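Local coordinates for protein HTH-type transcriptional regulator LysG (Mycobacterium tuberculosis, PDB 3ISP) that is a LysR-type, DNA-binding transcriptional regulator that probably activates expression of the exporter LysE and represses its own gene, at residues Asp180-Ala184 / Ala185-Lys189. Numbering follows the deposited sequence.
Sequences DGFTA and AAAAK
Phe182 and Ala187 meet where an inverse gamma turn leads into a short segment with helical backbone angles, within the loop joining helices 171-177 and 201-210. The Phe182 side chain starts out away from the following turn, but with CG anti to the backbone N (chi1 -160°) its ring swings back, and CE1 comes to 3.7 Å from Ala187 CB. The methyl approaches the ring obliquely, and the neighbouring CD1 lies a little farther from it. Beyond this contact the ring packs edge-to-face with Trp237 and Phe210 and touches Leu205 and Val257, so it joins the loop to helix 201-210 and strand 255-271 of the same substrate-binding domain.

The polar link of the turn is a backbone bond. Ala187 N donates to Thr183 O at 2.7 Å, with an N-H...O angle of 151° and the donor tilted 22° from the carbonyl plane. The spacing of four residues is that of an alpha-helical turn, in keeping with the helical backbone angles of Ala185 to Ala188. Thr183 places its CG2 methyl anti to the backbone N, 3.6 Å from Ala185 N, while Ala186 CB rests 3.6 Å from Gly181 O. Farther along, Ala188 CB lies 3.5 Å from Ala184 O. Phe182 itself is the centre of the inverse gamma turn, closed by a weak bond from Thr183 N to Gly181 O.

The chemistry is thus divided: one backbone hydrogen bond closes a short alanine-rich turn at the surface, and the Phe182-Ala187 apolar contact ties its buried side to the aromatic cluster beneath.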
ATOM      1  N   ASP A 180     -17.514   1.879  37.765  1.00 82.95           N
ATOM      2  CA  ASP A 180     -18.185   0.615  38.025  1.00 81.63           C
ATOM      3  C   ASP A 180     -17.388  -0.591  37.555  1.00 84.67           C
ATOM      4  O   ASP A 180     -17.905  -1.704  37.528  1.00 85.68           O
ATOM      5  CB  ASP A 180     -19.582   0.611  37.410  1.00 83.03           C
ATOM      6  CG  ASP A 180     -20.604   1.284  38.305  1.00 91.93           C
ATOM      7  OD1 ASP A 180     -20.264   1.546  39.481  1.00 90.27           O
ATOM      8  OD2 ASP A 180     -21.739   1.551  37.842  1.00 95.45           O
ATOM      9  N   GLY A 181     -16.128  -0.362  37.194  1.00 83.22           N
ATOM     10  CA  GLY A 181     -15.247  -1.433  36.767  1.00 77.16           C
ATOM     11  C   GLY A 181     -15.190  -1.636  35.263  1.00 76.92           C
ATOM     12  O   GLY A 181     -15.781  -0.879  34.495  1.00 78.19           O
ATOM     13  N   PHE A 182     -14.496  -2.690  34.849  1.00 75.68           N
ATOM     14  CA  PHE A 182     -14.157  -2.897  33.447  1.00 74.74           C
ATOM     15  C   PHE A 182     -15.187  -3.761  32.710  1.00 81.39           C
ATOM     16  O   PHE A 182     -14.874  -4.837  32.187  1.00 79.29           O
ATOM     17  CB  PHE A 182     -12.737  -3.482  33.339  1.00 74.30           C
ATOM     18  CG  PHE A 182     -12.100  -3.297  31.989  1.00 75.83           C
ATOM     19  CD1 PHE A 182     -12.316  -2.136  31.254  1.00 75.24           C
ATOM     20  CD2 PHE A 182     -11.274  -4.276  31.460  1.00 69.85           C
ATOM     21  CE1 PHE A 182     -11.731  -1.968  30.009  1.00 71.12           C
ATOM     22  CE2 PHE A 182     -10.684  -4.115  30.217  1.00 68.32           C
ATOM     23  CZ  PHE A 182     -10.912  -2.963  29.491  1.00 68.54           C
ATOM     24  N   THR A 183     -16.420  -3.267  32.663  1.00 79.64           N
ATOM     25  CA  THR A 183     -17.503  -3.962  31.985  1.00 78.24           C
ATOM     26  C   THR A 183     -17.439  -3.758  30.477  1.00 79.48           C
ATOM     27  O   THR A 183     -16.791  -2.833  30.005  1.00 83.31           O
ATOM     28  CB  THR A 183     -18.843  -3.441  32.482  1.00 81.91           C
ATOM     29  OG1 THR A 183     -18.825  -3.405  33.913  1.00 82.14           O
ATOM     30  CG2 THR A 183     -19.983  -4.335  32.000  1.00 91.34           C
ATOM     31  N   ALA A 184     -18.118  -4.613  29.721  1.00 78.43           N
ATOM     32  CA  ALA A 184     -18.201  -4.446  28.271  1.00 83.85           C
ATOM     33  C   ALA A 184     -19.109  -3.272  27.863  1.00 83.03           C
ATOM     34  O   ALA A 184     -19.135  -2.862  26.700  1.00 80.89           O
ATOM     35  CB  ALA A 184     -18.654  -5.747  27.598  1.00 80.16           C
ATOM     36  N   ALA A 185     -19.861  -2.740  28.818  1.00 80.48           N
ATOM     37  CA  ALA A 185     -20.663  -1.553  28.555  1.00 83.79           C
ATOM     38  C   ALA A 185     -19.811  -0.333  28.842  1.00 82.45           C
ATOM     39  O   ALA A 185     -19.938   0.701  28.182  1.00 79.98           O
ATOM     40  CB  ALA A 185     -21.927  -1.540  29.416  1.00 80.43           C
ATOM     41  N   ALA A 186     -18.941  -0.463  29.839  1.00 82.65           N
ATOM     42  CA  ALA A 186     -18.014   0.604  30.196  1.00 81.13           C
ATOM     43  C   ALA A 186     -16.870   0.672  29.192  1.00 77.82           C
ATOM     44  O   ALA A 186     -16.442   1.759  28.810  1.00 75.65           O
ATOM     45  CB  ALA A 186     -17.479   0.402  31.607  1.00 76.28           C
ATOM     46  N   ALA A 187     -16.397  -0.494  28.755  1.00 75.81           N
ATOM     47  CA  ALA A 187     -15.268  -0.575  27.829  1.00 76.32           C
ATOM     48  C   ALA A 187     -15.629  -0.133  26.414  1.00 76.00           C
ATOM     49  O   ALA A 187     -14.749   0.178  25.610  1.00 76.24           O
ATOM     50  CB  ALA A 187     -14.686  -1.980  27.815  1.00 77.44           C
ATOM     51  N   ALA A 188     -16.922  -0.110  26.115  1.00 76.99           N
ATOM     52  CA  ALA A 188     -17.408   0.390  24.837  1.00 73.18           C
ATOM     53  C   ALA A 188     -17.448   1.912  24.836  1.00 71.05           C
ATOM     54  O   ALA A 188     -17.554   2.536  23.781  1.00 66.41           O
ATOM     55  CB  ALA A 188     -18.785  -0.160  24.554  1.00 78.86           C
ATOM     56  N   LYS A 189     -17.366   2.509  26.022  1.00 73.49           N
ATOM     57  CA  LYS A 189     -17.468   3.960  26.145  1.00 76.56           C
ATOM     58  C   LYS A 189     -16.166   4.637  26.584  1.00 72.60           C
ATOM     59  O   LYS A 189     -15.820   5.704  26.083  1.00 69.37           O
ATOM     60  CB  LYS A 189     -18.623   4.351  27.071  1.00 72.34           C
ATOM     61  CG  LYS A 189     -19.981   3.906  26.560  1.00 78.23           C
ATOM     62  CD  LYS A 189     -21.112   4.619  27.286  1.00 87.84           C
ATOM     63  CE  LYS A 189     -21.103   4.305  28.774  1.00 90.73           C
ATOM     64  NZ  LYS A 189     -22.046   5.180  29.536  1.00108.54           N
TER